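Local coordinates for putative regulator of transfer genes ArtA (Staphylococcus aureus subsp. aureus USA300, PDB 3GXQ), which binds DNA through a ribbon-helix-helix motif and acts as a master regulator of plasmid transmission genes, at residues B[39-42]-B[43-47]. Sequence-based numbering, arbitrary orientation.
Sequences SQAG and REILK. With nucleotides of chain D.
Arg43 folds back along the helix toward Ser39, one turn earlier, and the two residues meet neighbouring phosphates of one DNA strand. Ser39 grips a single phosphate oxygen twice: its backbone N lies 2.9 Å from OP2 of DT4 of chain D, and its OG donates to the same OP2 at 2.7 Å. With OG anti to the carbonyl carbon (chi1 -65°), the hydroxyl sits beside its own backbone N, and both donors converge on that oxygen. Arg43 serves the preceding nucleotide, its NH1 donating to OP1 of DA3 of chain D over a long 3.3 Å; the other terminal nitrogen is modelled too tightly against this phosphate for its detail to be trusted. A bend at chi3 (-131°) lays one guanidinium face over the first turn, with Ser39 O above its centre and Arg43 NH2 3.4 Å from Ser39 CB. Arg43 NE is hydrogen-bonded to Leu17 O of the second subunit, a second hold on the side chain besides the phosphate.

Regular i to i+4 backbone bonds run beneath these side chains, from Arg43 N to Ser39 O through to Leu46 N to Gly42 O at 2.8 Å. On another side of the helix, Gln40 OE1 stays 4.0 Å from Glu44 OE2, two acceptors that do not bond, the amide and carboxylate planes being turned 82° apart; Glu44 OE1 makes a weak hydrogen bond to Tyr29 OH. Apolar packing is slight within this stretch: Ala41 CB lies 4.4 Å from Ile45 CD1. Both side chains rest on helix 20-33 of the same chain, and Ile45 and Leu46 also pack on Leu46 and Met22 of the second subunit, respectively.

Such phosphate binding at the start of the second helix is characteristic of ribbon-helix-helix dimers; here helix 38-53 follows strand 12-18 and helix 20-33.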
ATOM      1  N   SER B  39      -7.703   5.002  -1.890  1.00 24.10           N
ATOM      2  CA  SER B  39      -7.676   3.605  -1.450  1.00 24.36           C
ATOM      3  C   SER B  39      -7.580   2.653  -2.648  1.00 26.24           C
ATOM      4  O   SER B  39      -6.811   1.684  -2.623  1.00 26.81           O
ATOM      5  CB  SER B  39      -8.945   3.265  -0.649  1.00 22.42           C
ATOM      6  OG  SER B  39      -9.020   3.999   0.566  1.00 22.86           O
ATOM      7  N   GLN B  40      -8.365   2.917  -3.692  1.00 27.33           N
ATOM      8  CA  GLN B  40      -8.358   2.062  -4.876  1.00 28.64           C
ATOM      9  C   GLN B  40      -7.030   2.162  -5.632  1.00 27.99           C
ATOM     10  O   GLN B  40      -6.552   1.179  -6.180  1.00 29.61           O
ATOM     11  CB  GLN B  40      -9.524   2.428  -5.795  1.00 31.96           C
ATOM     12  CG  GLN B  40      -9.537   1.722  -7.148  1.00 34.75           C
ATOM     13  CD  GLN B  40     -10.861   1.889  -7.884  1.00 40.89           C
ATOM     14  OE1 GLN B  40     -10.944   1.657  -9.094  1.00 43.01           O
ATOM     15  NE2 GLN B  40     -11.910   2.279  -7.153  1.00 42.25           N
ATOM     16  N   ALA B  41      -6.443   3.352  -5.659  1.00 26.99           N
ATOM     17  CA  ALA B  41      -5.167   3.556  -6.324  1.00 26.93           C
ATOM     18  C   ALA B  41      -4.101   2.787  -5.536  1.00 28.19           C
ATOM     19  O   ALA B  41      -3.253   2.122  -6.121  1.00 27.48           O
ATOM     20  CB  ALA B  41      -4.835   5.053  -6.377  1.00 25.02           C
ATOM     21  N   GLY B  42      -4.173   2.870  -4.208  1.00 25.88           N
ATOM     22  CA  GLY B  42      -3.234   2.162  -3.359  1.00 26.72           C
ATOM     23  C   GLY B  42      -3.272   0.650  -3.560  1.00 27.85           C
ATOM     24  O   GLY B  42      -2.240  -0.006  -3.509  1.00 25.22           O
ATOM     25  N   ARG B  43      -4.462   0.092  -3.782  1.00 28.23           N
ATOM     26  CA  ARG B  43      -4.614  -1.348  -4.014  1.00 29.95           C
ATOM     27  C   ARG B  43      -3.960  -1.765  -5.329  1.00 29.87           C
ATOM     28  O   ARG B  43      -3.213  -2.744  -5.368  1.00 29.93           O
ATOM     29  CB  ARG B  43      -6.094  -1.739  -4.079  1.00 30.67           C
ATOM     30  CG  ARG B  43      -6.742  -2.057  -2.750  1.00 29.72           C
ATOM     31  CD  ARG B  43      -8.251  -2.197  -2.911  1.00 28.70           C
ATOM     32  NE  ARG B  43      -8.878  -1.398  -1.875  1.00 29.38           N
ATOM     33  CZ  ARG B  43      -9.865  -0.539  -2.063  1.00 25.04           C
ATOM     34  NH1 ARG B  43     -10.390  -0.349  -3.268  1.00 21.64           N
ATOM     35  NH2 ARG B  43     -10.277   0.170  -1.031  1.00 25.28           N
ATOM     36  N   GLU B  44      -4.263  -1.029  -6.401  1.00 28.28           N
ATOM     37  CA  GLU B  44      -3.712  -1.309  -7.724  1.00 29.40           C
ATOM     38  C   GLU B  44      -2.188  -1.192  -7.697  1.00 27.77           C
ATOM     39  O   GLU B  44      -1.479  -2.014  -8.267  1.00 28.83           O
ATOM     40  CB  GLU B  44      -4.278  -0.331  -8.761  1.00 30.33           C
ATOM     41  CG  GLU B  44      -5.791  -0.190  -8.727  1.00 36.46           C
ATOM     42  CD  GLU B  44      -6.320   0.828  -9.731  1.00 38.99           C
ATOM     43  OE1 GLU B  44      -5.696   1.903  -9.876  1.00 41.91           O
ATOM     44  OE2 GLU B  44      -7.367   0.557 -10.365  1.00 38.04           O
ATOM     45  N   ILE B  45      -1.694  -0.161  -7.027  1.00 28.07           N
ATOM     46  CA  ILE B  45      -0.265   0.071  -6.914  1.00 27.26           C
ATOM     47  C   ILE B  45       0.389  -1.034  -6.101  1.00 28.01           C
ATOM     48  O   ILE B  45       1.407  -1.596  -6.498  1.00 29.32           O
ATOM     49  CB  ILE B  45      -0.006   1.430  -6.263  1.00 26.93           C
ATOM     50  CG1 ILE B  45      -0.547   2.524  -7.187  1.00 26.47           C
ATOM     51  CG2 ILE B  45       1.487   1.624  -5.982  1.00 27.61           C
ATOM     52  CD1 ILE B  45      -0.565   3.912  -6.560  1.00 27.86           C
ATOM     53  N   LEU B  46      -0.202  -1.354  -4.959  1.00 28.54           N
ATOM     54  CA  LEU B  46       0.338  -2.405  -4.121  1.00 28.11           C
ATOM     55  C   LEU B  46       0.378  -3.729  -4.885  1.00 28.72           C
ATOM     56  O   LEU B  46       1.330  -4.496  -4.770  1.00 25.70           O
ATOM     57  CB  LEU B  46      -0.503  -2.555  -2.846  1.00 24.53           C
ATOM     58  CG  LEU B  46      -0.227  -1.546  -1.725  1.00 26.41           C
ATOM     59  CD1 LEU B  46      -1.289  -1.654  -0.645  1.00 24.96           C
ATOM     60  CD2 LEU B  46       1.149  -1.805  -1.132  1.00 24.94           C
ATOM     61  N   LYS B  47      -0.657  -3.988  -5.674  1.00 30.83           N
ATOM     62  CA  LYS B  47      -0.729  -5.228  -6.429  1.00 33.69           C
ATOM     63  C   LYS B  47       0.389  -5.326  -7.465  1.00 35.81           C
ATOM     64  O   LYS B  47       0.961  -6.395  -7.669  1.00 38.09           O
ATOM     65  CB  LYS B  47      -2.095  -5.357  -7.110  1.00 35.25           C
ATOM     66  CG  LYS B  47      -2.237  -6.625  -7.929  1.00 37.17           C
ATOM     67  CD  LYS B  47      -1.894  -7.849  -7.084  1.00 40.03           C
ATOM     68  CE  LYS B  47      -1.825  -9.115  -7.921  1.00 40.34           C
ATOM     69  NZ  LYS B  47      -1.553 -10.308  -7.064  1.00 43.34           N
TER
ATOM     70  P    DA D   3     -12.875   1.805  -0.826  1.00 28.66           P
ATOM     71  OP1  DA D   3     -12.547   1.893  -2.266  1.00 25.51           O
ATOM     72  OP2  DA D   3     -12.027   1.008   0.075  1.00 30.22           O
ATOM     73  O5'  DA D   3     -12.960   3.258  -0.188  1.00 29.29           O
ATOM     74  C5'  DA D   3     -13.928   4.182  -0.654  1.00 29.46           C
ATOM     75  C4'  DA D   3     -13.620   5.573  -0.158  1.00 29.61           C
ATOM     76  O4'  DA D   3     -14.172   5.746   1.173  1.00 30.28           O
ATOM     77  C3'  DA D   3     -12.115   5.814  -0.005  1.00 29.21           C
ATOM     78  O3'  DA D   3     -11.815   7.189  -0.264  1.00 27.58           O
ATOM     79  C2'  DA D   3     -11.853   5.399   1.437  1.00 30.60           C
ATOM     80  C1'  DA D   3     -13.125   5.870   2.125  1.00 32.07           C
ATOM     81  N9   DA D   3     -13.530   5.197   3.361  1.00 36.41           N
ATOM     82  C8   DA D   3     -13.298   3.903   3.745  1.00 37.30           C
ATOM     83  N7   DA D   3     -13.775   3.609   4.933  1.00 38.65           N
ATOM     84  C5   DA D   3     -14.367   4.788   5.359  1.00 40.52           C
ATOM     85  C6   DA D   3     -15.058   5.137   6.546  1.00 42.33           C
ATOM     86  N6   DA D   3     -15.270   4.293   7.565  1.00 41.36           N
ATOM     87  N1   DA D   3     -15.525   6.400   6.649  1.00 41.84           N
ATOM     88  C2   DA D   3     -15.311   7.247   5.634  1.00 40.96           C
ATOM     89  N3   DA D   3     -14.682   7.039   4.477  1.00 40.73           N
ATOM     90  C4   DA D   3     -14.227   5.775   4.400  1.00 38.67           C
ATOM     91  P    DT D   4     -10.288   7.676  -0.388  1.00 26.12           P
ATOM     92  OP1  DT D   4     -10.140   8.499  -1.600  1.00 23.80           O
ATOM     93  OP2  DT D   4      -9.394   6.520  -0.167  1.00 29.34           O
ATOM     94  O5'  DT D   4     -10.121   8.636   0.857  1.00 30.20           O
ATOM     95  C5'  DT D   4     -11.004   8.524   1.950  1.00 33.93           C
ATOM     96  C4'  DT D   4     -10.780   9.654   2.917  1.00 35.98           C
ATOM     97  O4'  DT D   4     -11.367   9.210   4.157  1.00 38.45           O
ATOM     98  C3'  DT D   4      -9.307   9.896   3.231  1.00 41.00           C
ATOM     99  O3'  DT D   4      -9.107  11.280   3.566  1.00 46.06           O
ATOM    100  C2'  DT D   4      -9.037   8.922   4.365  1.00 39.16           C
ATOM    101  C1'  DT D   4     -10.363   8.896   5.105  1.00 37.77           C
ATOM    102  N1   DT D   4     -10.730   7.616   5.746  1.00 36.38           N
ATOM    103  C2   DT D   4     -11.536   7.692   6.859  1.00 36.55           C
ATOM    104  O2   DT D   4     -11.963   8.743   7.298  1.00 36.96           O
ATOM    105  N3   DT D   4     -11.831   6.487   7.442  1.00 36.52           N
ATOM    106  C4   DT D   4     -11.422   5.242   7.035  1.00 34.39           C
ATOM    107  O4   DT D   4     -11.773   4.254   7.676  1.00 34.15           O
ATOM    108  C5   DT D   4     -10.583   5.225   5.841  1.00 33.47           C
ATOM    109  C7   DT D   4     -10.099   3.913   5.307  1.00 28.63           C
ATOM    110  C6   DT D   4     -10.283   6.400   5.267  1.00 34.14           C
TER